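Local coordinates for periplasmic binding protein (Mycobacterium smegmatis, PDB 4MDY), which probably captures iron, likely as a siderophore or other chelate, outside the cell membrane and delivers it to an ABC transporter for uptake, at residues A[16-20]-A[21-25]; A[67-70]-A[71-74]; A[108-111]-A[112-116]; A[235-238]-A[239-242]. All coordinates share one frame; numbering follows the deposited sequence.

Overall arrangement
The four contacts are local, each within a hairpin or along one helix and its ends, and follow in series along the chain. Contacts 1 and 3 touch: their centres lie about 12 Å apart, and the hairpin 16-25 packs on helix 109-116 through Tyr112, whose hydroxyl probably bonds to Thr24. Contact 2, in helix 67-73, stands about 29 Å from the centre of contact 1. Contact 4 opens helix 237-244 across the chain's centre from contacts 1 and 3, about 43 Å between centres from contact 1. Its nearest atoms come within about 10 Å of contact 2, and the Glu235 side chain lies about 4 Å from a bound PEG molecule, probably from the crystallisation liquor.

Contact 1 of 4, residues A[16-20]-A[21-25]; sequences TVRHA and FGDTT
His19 reaches across an antiparallel beta hairpin, strand 16-19 against strand 22-25, closed by a type I turn from His19 to Gly22, and meets Thr24. From its CB, CG is set between the backbone N and the carbonyl carbon (chi1 52°), which lays the imidazole over the partner strand at Gly22. Gly22 O sits 3.2 Å above the centre of one ring face, with His19 CE1 3.4 Å from it. ND1 accepts from Phe21 N at 3.1 Å, in the ring plane, so its proton belongs on NE2. That NE2 donates to Thr24 OG1 at 2.7 Å, also in plane, and the two bonds fix the ring's rotation. Thr24 OG1 is further bonded to Thr121 O and Tyr112 OH.

The main chains pair through Val17 and Thr24, and through His19 and Gly22, with His19 N to Gly22 O at 2.8 Å. On the other face of the hairpin, Arg18 and Asp23 run side by side. Asp23 OD1 lies over the Arg18 guanidinium; the salt bridge, Arg18 NH1 to Asp23 OD2 at 3.2 Å, has OD2 well out of the guanidinium plane, so no N-H points at it. Near the open end, Thr16 OG1 and Thr25 OG1 share a hydrogen bond of 3.0 Å.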
ATOM      1  N   THR A  16     -15.977  16.051 -12.070  1.00 21.84           N
ATOM      2  CA  THR A  16     -14.908  16.931 -11.630  1.00 22.50           C
ATOM      3  C   THR A  16     -14.390  16.448 -10.280  1.00 20.67           C
ATOM      4  O   THR A  16     -15.162  16.248  -9.357  1.00 22.63           O
ATOM      5  CB  THR A  16     -15.398  18.386 -11.562  1.00 24.14           C
ATOM      6  OG1 THR A  16     -15.706  18.828 -12.891  1.00 23.91           O
ATOM      7  CG2 THR A  16     -14.341  19.297 -10.955  1.00 27.97           C
ATOM      8  N   VAL A  17     -13.082  16.236 -10.179  1.00 21.24           N
ATOM      9  CA  VAL A  17     -12.472  15.851  -8.902  1.00 21.27           C
ATOM     10  C   VAL A  17     -11.574  16.961  -8.388  1.00 20.43           C
ATOM     11  O   VAL A  17     -10.977  17.693  -9.165  1.00 21.65           O
ATOM     12  CB  VAL A  17     -11.688  14.519  -8.966  1.00 20.31           C
ATOM     13  CG1 VAL A  17     -12.625  13.378  -9.322  1.00 21.27           C
ATOM     14  CG2 VAL A  17     -10.529  14.591  -9.947  1.00 20.44           C
ATOM     15  N   ARG A  18     -11.491  17.066  -7.067  1.00 22.43           N
ATOM     16  CA  ARG A  18     -10.733  18.116  -6.407  1.00 24.98           C
ATOM     17  C   ARG A  18      -9.511  17.516  -5.734  1.00 21.35           C
ATOM     18  O   ARG A  18      -9.611  16.522  -5.012  1.00 24.33           O
ATOM     19  CB  ARG A  18     -11.620  18.830  -5.387  1.00 29.16           C
ATOM     20  CG  ARG A  18     -12.969  19.224  -5.968  1.00 36.99           C
ATOM     21  CD  ARG A  18     -13.797  20.022  -4.979  1.00 47.04           C
ATOM     22  NE  ARG A  18     -13.277  21.382  -4.809  1.00 57.38           N
ATOM     23  CZ  ARG A  18     -13.629  22.445  -5.542  1.00 59.53           C
ATOM     24  NH1 ARG A  18     -14.518  22.340  -6.532  1.00 57.27           N
ATOM     25  NH2 ARG A  18     -13.086  23.633  -5.275  1.00 58.07           N
ATOM     26  N   HIS A  19      -8.354  18.108  -5.989  1.00 22.57           N
ATOM     27  CA  HIS A  19      -7.094  17.567  -5.494  1.00 21.81           C
ATOM     28  C   HIS A  19      -6.143  18.705  -5.095  1.00 21.49           C
ATOM     29  O   HIS A  19      -6.527  19.885  -5.102  1.00 22.13           O
ATOM     30  CB  HIS A  19      -6.479  16.635  -6.558  1.00 20.95           C
ATOM     31  CG  HIS A  19      -6.364  17.258  -7.912  1.00 17.74           C
ATOM     32  ND1 HIS A  19      -5.507  18.301  -8.176  1.00 19.91           N
ATOM     33  CD2 HIS A  19      -7.003  16.996  -9.076  1.00 18.18           C
ATOM     34  CE1 HIS A  19      -5.620  18.659  -9.441  1.00 20.96           C
ATOM     35  NE2 HIS A  19      -6.523  17.884 -10.011  1.00 20.21           N
ATOM     36  N   ALA A  20      -4.909  18.350  -4.755  1.00 19.79           N
ATOM     37  CA  ALA A  20      -3.938  19.306  -4.211  1.00 23.29           C
ATOM     38  C   ALA A  20      -3.620  20.482  -5.138  1.00 23.08           C
ATOM     39  O   ALA A  20      -3.216  21.538  -4.673  1.00 23.09           O
ATOM     40  CB  ALA A  20      -2.652  18.588  -3.831  1.00 23.30           C
ATOM     41  N   PHE A  21      -3.783  20.285  -6.442  1.00 23.71           N
ATOM     42  CA  PHE A  21      -3.448  21.301  -7.442  1.00 26.70           C
ATOM     43  C   PHE A  21      -4.667  21.905  -8.140  1.00 26.56           C
ATOM     44  O   PHE A  21      -4.545  22.540  -9.186  1.00 29.41           O
ATOM     45  CB  PHE A  21      -2.466  20.685  -8.436  1.00 26.96           C
ATOM     46  CG  PHE A  21      -1.276  20.074  -7.760  1.00 26.06           C
ATOM     47  CD1 PHE A  21      -0.393  20.875  -7.051  1.00 27.38           C
ATOM     48  CD2 PHE A  21      -1.067  18.705  -7.775  1.00 27.29           C
ATOM     49  CE1 PHE A  21       0.694  20.331  -6.398  1.00 26.65           C
ATOM     50  CE2 PHE A  21       0.025  18.151  -7.125  1.00 28.85           C
ATOM     51  CZ  PHE A  21       0.905  18.965  -6.436  1.00 30.71           C
ATOM     52  N   GLY A  22      -5.836  21.729  -7.532  1.00 27.59           N
ATOM     53  CA  GLY A  22      -7.070  22.303  -8.034  1.00 29.16           C
ATOM     54  C   GLY A  22      -8.048  21.232  -8.465  1.00 27.39           C
ATOM     55  O   GLY A  22      -8.177  20.198  -7.811  1.00 31.59           O
ATOM     56  N   ASP A  23      -8.731  21.491  -9.576  1.00 25.87           N
ATOM     57  CA  ASP A  23      -9.797  20.638 -10.070  1.00 26.03           C
ATOM     58  C   ASP A  23      -9.377  19.972 -11.372  1.00 25.13           C
ATOM     59  O   ASP A  23      -8.656  20.567 -12.170  1.00 25.72           O
ATOM     60  CB  ASP A  23     -11.058  21.465 -10.327  1.00 28.10           C
ATOM     61  CG  ASP A  23     -11.721  21.954  -9.047  1.00 34.22           C
ATOM     62  OD1 ASP A  23     -11.223  21.666  -7.936  1.00 36.26           O
ATOM     63  OD2 ASP A  23     -12.764  22.631  -9.162  1.00 35.49           O
ATOM     64  N   THR A  24      -9.831  18.740 -11.575  1.00 22.44           N
ATOM     65  CA  THR A  24      -9.669  18.046 -12.848  1.00 21.96           C
ATOM     66  C   THR A  24     -11.048  17.610 -13.335  1.00 22.09           C
ATOM     67  O   THR A  24     -11.802  16.987 -12.587  1.00 20.32           O
ATOM     68  CB  THR A  24      -8.738  16.821 -12.721  1.00 21.03           C
ATOM     69  OG1 THR A  24      -7.393  17.268 -12.515  1.00 21.69           O
ATOM     70  CG2 THR A  24      -8.783  15.978 -13.991  1.00 23.55           C
ATOM     71  N   THR A  25     -11.380  17.958 -14.577  1.00 23.38           N
ATOM     72  CA  THR A  25     -12.628  17.529 -15.186  1.00 21.60           C
ATOM     73  C   THR A  25     -12.353  16.399 -16.171  1.00 21.17           C
ATOM     74  O   THR A  25     -11.486  16.509 -17.043  1.00 22.94           O
ATOM     75  CB  THR A  25     -13.365  18.694 -15.871  1.00 22.90           C
ATOM     76  OG1 THR A  25     -13.670  19.689 -14.888  1.00 26.54           O
ATOM     77  CG2 THR A  25     -14.663  18.228 -16.517  1.00 24.43           C
TER

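Contact 2 of 4, residues A[67-70]-A[71-74]; sequences PWAQ and RQLA
Gln70 and Leu73, three residues apart on helix 67-73, lay their side chains next to one another, pointing the same way. The glutamine chain folds at chi2 (-68°), which brings its terminal amide alongside the leucine: both OE1 and NE2 of Gln70 lie 3.9 Å from Leu73 CD2. The amide is also held by a hydrogen bond from NE2 to Val65 O, just ahead of the helix. Leu73 CB rests 3.4 Å from Gln70 O. Gln72 turns back along the helix through a bend at chi2 (83°), bringing its amide beside the main chain of Trp68 and Ala69, with CB 3.6 Å from Ala69 O.

The backbone bonds are those of a short alpha helix, Leu73 N to Ala69 O at 3.1 Å and Ala74 N to Gln70 O at 2.8 Å. Ala74 then leaves the helix with positive phi. At the first turn a water bridges the main chain instead, donating to Pro67 O and accepting from Arg71 N at 3.0 Å.

Helix 67-73 belongs to a beta-alpha-beta unit between strands 53-55 and 79-81. Trp68 stacks on Trp66, gives its indole N-H to Asp42 and packs against helix 265-273 at Glu266 and Ala270, while Ala69 and Gln72 face Leu45 of helix 40-46.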
ATOM      1  N   PRO A  67       0.226 -10.635  -7.517  1.00 22.30           N
ATOM      2  CA  PRO A  67      -0.691 -11.755  -7.744  1.00 22.67           C
ATOM      3  C   PRO A  67      -2.170 -11.476  -7.464  1.00 20.59           C
ATOM      4  O   PRO A  67      -3.029 -12.006  -8.148  1.00 22.18           O
ATOM      5  CB  PRO A  67      -0.151 -12.835  -6.800  1.00 24.78           C
ATOM      6  CG  PRO A  67       1.312 -12.555  -6.736  1.00 24.56           C
ATOM      7  CD  PRO A  67       1.394 -11.052  -6.717  1.00 23.87           C
ATOM      8  N   TRP A  68      -2.463 -10.645  -6.471  1.00 20.54           N
ATOM      9  CA  TRP A  68      -3.855 -10.347  -6.112  1.00 18.29           C
ATOM     10  C   TRP A  68      -4.597  -9.477  -7.137  1.00 17.60           C
ATOM     11  O   TRP A  68      -5.803  -9.291  -7.022  1.00 20.58           O
ATOM     12  CB  TRP A  68      -3.912  -9.685  -4.735  1.00 17.96           C
ATOM     13  CG  TRP A  68      -3.087  -8.456  -4.659  1.00 16.77           C
ATOM     14  CD1 TRP A  68      -3.408  -7.225  -5.151  1.00 15.26           C
ATOM     15  CD2 TRP A  68      -1.779  -8.332  -4.091  1.00 17.21           C
ATOM     16  NE1 TRP A  68      -2.391  -6.344  -4.912  1.00 17.29           N
ATOM     17  CE2 TRP A  68      -1.377  -6.994  -4.265  1.00 16.79           C
ATOM     18  CE3 TRP A  68      -0.906  -9.224  -3.449  1.00 19.35           C
ATOM     19  CZ2 TRP A  68      -0.143  -6.516  -3.813  1.00 16.25           C
ATOM     20  CZ3 TRP A  68       0.320  -8.743  -2.992  1.00 17.62           C
ATOM     21  CH2 TRP A  68       0.685  -7.403  -3.179  1.00 17.45           C
ATOM     22  N   ALA A  69      -3.885  -8.923  -8.118  1.00 16.94           N
ATOM     23  CA  ALA A  69      -4.519  -8.139  -9.173  1.00 17.99           C
ATOM     24  C   ALA A  69      -4.343  -8.732 -10.580  1.00 21.00           C
ATOM     25  O   ALA A  69      -4.817  -8.147 -11.556  1.00 19.60           O
ATOM     26  CB  ALA A  69      -4.011  -6.710  -9.135  1.00 18.55           C
ATOM     27  N   GLN A  70      -3.701  -9.900 -10.678  1.00 23.79           N
ATOM     28  CA  GLN A  70      -3.427 -10.536 -11.973  1.00 23.67           C
ATOM     29  C   GLN A  70      -4.680 -11.037 -12.699  1.00 21.48           C
ATOM     30  O   GLN A  70      -4.789 -10.888 -13.917  1.00 21.82           O
ATOM     31  CB  GLN A  70      -2.409 -11.681 -11.804  1.00 24.86           C
ATOM     32  CG  GLN A  70      -0.964 -11.203 -11.802  1.00 25.56           C
ATOM     33  CD  GLN A  70      -0.536 -10.684 -13.165  1.00 28.37           C
ATOM     34  OE1 GLN A  70      -1.091 -11.094 -14.187  1.00 32.87           O
ATOM     35  NE2 GLN A  70       0.441  -9.765 -13.190  1.00 25.25           N
ATOM     36  N   ARG A  71      -5.616 -11.628 -11.957  1.00 24.24           N
ATOM     37  CA  ARG A  71      -6.914 -12.051 -12.503  1.00 29.25           C
ATOM     38  C   ARG A  71      -7.601 -10.888 -13.220  1.00 26.51           C
ATOM     39  O   ARG A  71      -8.108 -11.038 -14.336  1.00 26.48           O
ATOM     40  CB  ARG A  71      -7.832 -12.557 -11.375  1.00 35.13           C
ATOM     41  CG  ARG A  71      -9.234 -12.969 -11.824  1.00 45.32           C
ATOM     42  CD  ARG A  71     -10.174 -13.249 -10.650  1.00 53.62           C
ATOM     43  NE  ARG A  71     -10.802 -12.040 -10.099  1.00 59.42           N
ATOM     44  CZ  ARG A  71     -11.812 -11.368 -10.662  1.00 62.18           C
ATOM     45  NH1 ARG A  71     -12.331 -11.759 -11.824  1.00 66.74           N
ATOM     46  NH2 ARG A  71     -12.304 -10.285 -10.063  1.00 58.76           N
ATOM     47  N   GLN A  72      -7.605  -9.735 -12.563  1.00 23.90           N
ATOM     48  CA  GLN A  72      -8.271  -8.542 -13.078  1.00 23.89           C
ATOM     49  C   GLN A  72      -7.537  -7.990 -14.309  1.00 23.11           C
ATOM     50  O   GLN A  72      -8.149  -7.436 -15.217  1.00 24.95           O
ATOM     51  CB  GLN A  72      -8.352  -7.470 -11.985  1.00 24.83           C
ATOM     52  CG  GLN A  72      -9.250  -7.837 -10.806  1.00 24.96           C
ATOM     53  CD  GLN A  72      -8.578  -8.717  -9.762  1.00 25.79           C
ATOM     54  OE1 GLN A  72      -7.516  -9.311  -9.993  1.00 24.40           O
ATOM     55  NE2 GLN A  72      -9.207  -8.816  -8.602  1.00 29.24           N
ATOM     56  N   LEU A  73      -6.221  -8.135 -14.326  1.00 21.60           N
ATOM     57  CA  LEU A  73      -5.430  -7.751 -15.484  1.00 23.01           C
ATOM     58  C   LEU A  73      -5.742  -8.685 -16.646  1.00 24.82           C
ATOM     59  O   LEU A  73      -5.817  -8.257 -17.797  1.00 24.55           O
ATOM     60  CB  LEU A  73      -3.942  -7.805 -15.134  1.00 24.42           C
ATOM     61  CG  LEU A  73      -2.977  -7.244 -16.173  1.00 23.68           C
ATOM     62  CD1 LEU A  73      -3.197  -5.750 -16.352  1.00 22.97           C
ATOM     63  CD2 LEU A  73      -1.541  -7.542 -15.771  1.00 23.47           C
ATOM     64  N   ALA A  74      -5.935  -9.963 -16.320  1.00 27.19           N
ATOM     65  CA  ALA A  74      -6.192 -11.010 -17.299  1.00 28.29           C
ATOM     66  C   ALA A  74      -5.084 -10.992 -18.353  1.00 29.03           C
ATOM     67  O   ALA A  74      -3.908 -11.029 -17.995  1.00 30.24           O
ATOM     68  CB  ALA A  74      -7.582 -10.855 -17.905  1.00 28.46           C
TER
HETATM   69  O   HOH W   1      -5.919 -11.694  -8.982  1.00 27.29           O
HETATM   70  O   HOH W   2      -3.168 -12.418 -15.750  1.00 33.13           O

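Contact 3 of 4, residues A[108-111]-A[112-116]; sequences DADT and YAKLS
Tyr112 closes the first turn of helix 109-116, its N bonded to Asp108 O at 2.9 Å. The same aspartate caps the helix: its OD1 takes two bonds, one from Thr111 N nearly in line with the C-O bond and one from Thr111 OG1, which comes from above the carboxylate plane. The tyrosine side chain, with CG anti to the backbone N (chi1 171°), leads away from the first turn toward the hairpin. There its hydroxyl bonds to Thr24 and its ring meets those of His19 and Phe21.

Ala113 follows with its N on Ala109 O at 3.0 Å. Lys114 bonds through its main chain to Asp110 O, while its extended side chain passes that carbonyl, CG 3.5 Å from Asp110 O, and ends in a salt bridge, NZ to Asp110 OD2 at 2.9 Å on the syn side, 30° out of the carboxylate plane. Leu115 sets CG 3.3 Å from Thr111 O and turns toward Val89 and Ile92 of helix 89-94. Ser116 OG donates back to Tyr112 O at 2.9 Å and lies over the Tyr112 ring, offset toward its rim.

This is an aspartate N-cap with an i to i+4 salt bridge, on the helix that links strands 99-102 and 121-123 in a beta-alpha-beta unit.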
ATOM      1  N   ASP A 108       4.490  17.120  -8.101  1.00 28.15           N
ATOM      2  CA  ASP A 108       4.459  18.531  -7.683  1.00 29.97           C
ATOM      3  C   ASP A 108       3.652  19.377  -8.680  1.00 27.67           C
ATOM      4  O   ASP A 108       3.178  18.867  -9.694  1.00 25.80           O
ATOM      5  CB  ASP A 108       5.875  19.096  -7.439  1.00 29.55           C
ATOM      6  CG  ASP A 108       6.791  18.965  -8.639  1.00 30.70           C
ATOM      7  OD1 ASP A 108       6.329  19.100  -9.788  1.00 28.20           O
ATOM      8  OD2 ASP A 108       7.997  18.740  -8.422  1.00 37.98           O
ATOM      9  N   ALA A 109       3.470  20.658  -8.369  1.00 27.06           N
ATOM     10  CA  ALA A 109       2.634  21.546  -9.181  1.00 26.82           C
ATOM     11  C   ALA A 109       3.123  21.672 -10.618  1.00 26.35           C
ATOM     12  O   ALA A 109       2.324  21.713 -11.551  1.00 26.53           O
ATOM     13  CB  ALA A 109       2.554  22.925  -8.544  1.00 27.44           C
ATOM     14  N   ASP A 110       4.439  21.746 -10.786  1.00 28.11           N
ATOM     15  CA  ASP A 110       5.042  21.853 -12.114  1.00 30.76           C
ATOM     16  C   ASP A 110       4.716  20.615 -12.947  1.00 27.36           C
ATOM     17  O   ASP A 110       4.207  20.725 -14.057  1.00 26.75           O
ATOM     18  CB  ASP A 110       6.561  22.024 -11.990  1.00 35.60           C
ATOM     19  CG  ASP A 110       7.257  22.107 -13.339  1.00 42.06           C
ATOM     20  OD1 ASP A 110       6.786  22.872 -14.211  1.00 43.99           O
ATOM     21  OD2 ASP A 110       8.281  21.407 -13.524  1.00 55.36           O
ATOM     22  N   THR A 111       4.987  19.444 -12.382  1.00 24.85           N
ATOM     23  CA  THR A 111       4.771  18.177 -13.070  1.00 24.10           C
ATOM     24  C   THR A 111       3.291  17.901 -13.322  1.00 21.77           C
ATOM     25  O   THR A 111       2.931  17.346 -14.353  1.00 21.54           O
ATOM     26  CB  THR A 111       5.420  17.025 -12.287  1.00 26.53           C
ATOM     27  OG1 THR A 111       6.803  17.335 -12.076  1.00 29.96           O
ATOM     28  CG2 THR A 111       5.330  15.728 -13.055  1.00 29.85           C
ATOM     29  N   TYR A 112       2.435  18.299 -12.387  1.00 20.51           N
ATOM     30  CA  TYR A 112       0.997  18.274 -12.617  1.00 20.67           C
ATOM     31  C   TYR A 112       0.614  19.093 -13.852  1.00 21.02           C
ATOM     32  O   TYR A 112      -0.160  18.632 -14.682  1.00 21.99           O
ATOM     33  CB  TYR A 112       0.234  18.804 -11.404  1.00 22.16           C
ATOM     34  CG  TYR A 112      -1.243  18.988 -11.679  1.00 23.03           C
ATOM     35  CD1 TYR A 112      -2.100  17.891 -11.723  1.00 23.39           C
ATOM     36  CD2 TYR A 112      -1.778  20.249 -11.931  1.00 23.09           C
ATOM     37  CE1 TYR A 112      -3.446  18.047 -11.981  1.00 22.06           C
ATOM     38  CE2 TYR A 112      -3.128  20.413 -12.193  1.00 24.39           C
ATOM     39  CZ  TYR A 112      -3.957  19.303 -12.219  1.00 23.81           C
ATOM     40  OH  TYR A 112      -5.301  19.435 -12.468  1.00 24.34           O
ATOM     41  N   ALA A 113       1.154  20.306 -13.967  1.00 21.66           N
ATOM     42  CA  ALA A 113       0.876  21.157 -15.134  1.00 23.27           C
ATOM     43  C   ALA A 113       1.312  20.476 -16.438  1.00 23.11           C
ATOM     44  O   ALA A 113       0.581  20.481 -17.434  1.00 21.68           O
ATOM     45  CB  ALA A 113       1.546  22.519 -14.977  1.00 22.70           C
ATOM     46  N   LYS A 114       2.487  19.857 -16.412  1.00 23.98           N
ATOM     47  CA  LYS A 114       3.009  19.126 -17.571  1.00 24.44           C
ATOM     48  C   LYS A 114       2.146  17.927 -17.983  1.00 24.08           C
ATOM     49  O   LYS A 114       1.913  17.699 -19.178  1.00 21.30           O
ATOM     50  CB  LYS A 114       4.432  18.654 -17.286  1.00 25.92           C
ATOM     51  CG  LYS A 114       5.439  19.782 -17.173  1.00 25.13           C
ATOM     52  CD  LYS A 114       6.792  19.255 -16.737  1.00 26.90           C
ATOM     53  CE  LYS A 114       7.840  20.350 -16.776  1.00 29.30           C
ATOM     54  NZ  LYS A 114       9.047  19.984 -15.984  1.00 32.36           N
ATOM     55  N   LEU A 115       1.682  17.160 -16.999  1.00 22.42           N
ATOM     56  CA  LEU A 115       0.815  16.013 -17.272  1.00 22.33           C
ATOM     57  C   LEU A 115      -0.573  16.464 -17.736  1.00 21.70           C
ATOM     58  O   LEU A 115      -1.183  15.818 -18.591  1.00 21.34           O
ATOM     59  CB  LEU A 115       0.696  15.112 -16.033  1.00 22.24           C
ATOM     60  CG  LEU A 115       1.971  14.395 -15.570  1.00 21.85           C
ATOM     61  CD1 LEU A 115       1.690  13.644 -14.270  1.00 22.82           C
ATOM     62  CD2 LEU A 115       2.516  13.441 -16.624  1.00 23.09           C
ATOM     63  N   SER A 116      -1.061  17.578 -17.188  1.00 21.81           N
ATOM     64  CA  SER A 116      -2.389  18.081 -17.543  1.00 22.29           C
ATOM     65  C   SER A 116      -2.461  18.516 -18.994  1.00 24.97           C
ATOM     66  O   SER A 116      -3.527  18.476 -19.596  1.00 26.92           O
ATOM     67  CB  SER A 116      -2.799  19.234 -16.634  1.00 22.02           C
ATOM     68  OG  SER A 116      -2.958  18.745 -15.321  1.00 23.39           O
TER

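Contact 4 of 4, residues A[235-238]-A[239-242]; sequences ESDQ and DRDA
Ser236 and Asp239 meet across the start of helix 237-244, the serine reaching forward to the main chain of Asp239, the aspartate back to that of Glu235. Ser236 OG, placed between its own backbone N and carbonyl carbon (chi1 66°), accepts from Asp239 N at 3.1 Å. The Asp239 carboxylate leans the other way, past the serine, and its OD2 takes Glu235 N at 3.1 Å from the anti side, 15° out of the carboxylate plane. The two side chains pass close, with Ser236 OG 3.5 Å from Asp239 CG. OD1 of the same aspartate, at the other corner, accepts from a water at 2.8 Å that also donates to Gln238 OE1.

A second group forms round the arginine. Asp237 and Arg240 lie side by side and point the same way, their carboxylate and guanidinium nearly parallel at 13°. Asp237 OD1 lies over a guanidinium face, 3.5 Å from Arg240 NH2, so this salt bridge is one of charge with no N-H aimed at the oxygen. The bend at chi3 of Arg240 turns NE to Asp241, where it donates to OD1 at 3.2 Å from above that carboxylate plane. Arg240 thus stands between two acids whose like charges it would be expected to balance.

Asp239 also touches Thr183 and Thr234 in neighbouring loops. The arrangement is a serine N-cap on a surface helix following strand 229-233 of the parallel sheet, continued by an Asp237-Arg240-Asp241 salt-bridge network.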
ATOM      1  N   GLU A 235      10.729 -10.266   2.772  1.00 20.39           N
ATOM      2  CA  GLU A 235      10.344 -10.658   1.421  1.00 24.95           C
ATOM      3  C   GLU A 235      11.061 -11.940   0.982  1.00 29.26           C
ATOM      4  O   GLU A 235      10.894 -12.385  -0.151  1.00 32.48           O
ATOM      5  CB  GLU A 235      10.659  -9.529   0.440  1.00 28.72           C
ATOM      6  CG  GLU A 235       9.944  -8.223   0.764  1.00 31.16           C
ATOM      7  CD  GLU A 235      10.290  -7.097  -0.194  1.00 36.29           C
ATOM      8  OE1 GLU A 235      10.626  -7.385  -1.366  1.00 43.30           O
ATOM      9  OE2 GLU A 235      10.220  -5.921   0.228  1.00 40.31           O
ATOM     10  N   SER A 236      11.853 -12.530   1.876  1.00 26.62           N
ATOM     11  CA  SER A 236      12.509 -13.811   1.599  1.00 28.94           C
ATOM     12  C   SER A 236      13.023 -14.472   2.869  1.00 32.34           C
ATOM     13  O   SER A 236      13.073 -13.856   3.941  1.00 32.48           O
ATOM     14  CB  SER A 236      13.671 -13.628   0.620  1.00 28.81           C
ATOM     15  OG  SER A 236      14.711 -12.853   1.189  1.00 31.64           O
ATOM     16  N   ASP A 237      13.398 -15.739   2.731  1.00 34.73           N
ATOM     17  CA  ASP A 237      14.098 -16.467   3.779  1.00 34.87           C
ATOM     18  C   ASP A 237      15.429 -15.788   4.059  1.00 27.97           C
ATOM     19  O   ASP A 237      15.847 -15.702   5.212  1.00 30.37           O
ATOM     20  CB  ASP A 237      14.352 -17.917   3.352  1.00 39.82           C
ATOM     21  CG  ASP A 237      13.073 -18.730   3.219  1.00 47.46           C
ATOM     22  OD1 ASP A 237      12.108 -18.473   3.975  1.00 53.70           O
ATOM     23  OD2 ASP A 237      13.043 -19.637   2.359  1.00 61.05           O
ATOM     24  N   GLN A 238      16.087 -15.312   2.998  1.00 27.86           N
ATOM     25  CA  GLN A 238      17.335 -14.561   3.132  1.00 28.63           C
ATOM     26  C   GLN A 238      17.139 -13.414   4.115  1.00 29.67           C
ATOM     27  O   GLN A 238      17.943 -13.245   5.029  1.00 29.32           O
ATOM     28  CB  GLN A 238      17.825 -14.019   1.777  1.00 32.97           C
ATOM     29  CG  GLN A 238      19.201 -13.346   1.822  1.00 39.18           C
ATOM     30  CD  GLN A 238      19.701 -12.887   0.454  1.00 44.30           C
ATOM     31  OE1 GLN A 238      19.957 -11.700   0.237  1.00 44.05           O
ATOM     32  NE2 GLN A 238      19.841 -13.826  -0.476  1.00 45.31           N
ATOM     33  N   ASP A 239      16.062 -12.650   3.933  1.00 27.62           N
ATOM     34  CA  ASP A 239      15.757 -11.517   4.820  1.00 25.39           C
ATOM     35  C   ASP A 239      15.561 -11.956   6.272  1.00 21.75           C
ATOM     36  O   ASP A 239      16.089 -11.320   7.194  1.00 21.27           O
ATOM     37  CB  ASP A 239      14.492 -10.766   4.365  1.00 27.47           C
ATOM     38  CG  ASP A 239      14.702  -9.943   3.099  1.00 28.57           C
ATOM     39  OD1 ASP A 239      15.858  -9.776   2.673  1.00 28.27           O
ATOM     40  OD2 ASP A 239      13.696  -9.442   2.537  1.00 27.31           O
ATOM     41  N   ARG A 240      14.795 -13.026   6.482  1.00 20.25           N
ATOM     42  CA  ARG A 240      14.471 -13.466   7.846  1.00 24.31           C
ATOM     43  C   ARG A 240      15.717 -13.928   8.573  1.00 26.16           C
ATOM     44  O   ARG A 240      15.936 -13.590   9.738  1.00 26.23           O
ATOM     45  CB  ARG A 240      13.455 -14.611   7.857  1.00 26.71           C
ATOM     46  CG  ARG A 240      13.357 -15.311   9.215  1.00 28.27           C
ATOM     47  CD  ARG A 240      12.540 -16.580   9.148  1.00 31.58           C
ATOM     48  NE  ARG A 240      13.216 -17.578   8.331  1.00 35.41           N
ATOM     49  CZ  ARG A 240      12.638 -18.672   7.842  1.00 37.35           C
ATOM     50  NH1 ARG A 240      11.357 -18.932   8.089  1.00 38.23           N
ATOM     51  NH2 ARG A 240      13.348 -19.512   7.101  1.00 38.60           N
ATOM     52  N   ASP A 241      16.517 -14.730   7.886  1.00 29.71           N
ATOM     53  CA  ASP A 241      17.701 -15.315   8.501  1.00 29.76           C
ATOM     54  C   ASP A 241      18.751 -14.241   8.804  1.00 25.99           C
ATOM     55  O   ASP A 241      19.465 -14.339   9.800  1.00 27.83           O
ATOM     56  CB  ASP A 241      18.248 -16.451   7.630  1.00 32.27           C
ATOM     57  CG  ASP A 241      17.242 -17.600   7.459  1.00 36.43           C
ATOM     58  OD1 ASP A 241      16.395 -17.823   8.355  1.00 38.35           O
ATOM     59  OD2 ASP A 241      17.287 -18.285   6.420  1.00 45.70           O
ATOM     60  N   ALA A 242      18.816 -13.197   7.979  1.00 24.21           N
ATOM     61  CA  ALA A 242      19.680 -12.055   8.266  1.00 26.28           C
ATOM     62  C   ALA A 242      19.258 -11.316   9.543  1.00 25.58           C
ATOM     63  O   ALA A 242      20.103 -10.851  10.306  1.00 24.47           O
ATOM     64  CB  ALA A 242      19.723 -11.104   7.081  1.00 28.13           C
TER
HETATM   65  O   HOH W   3      18.654 -10.111   2.545  1.00 43.87           O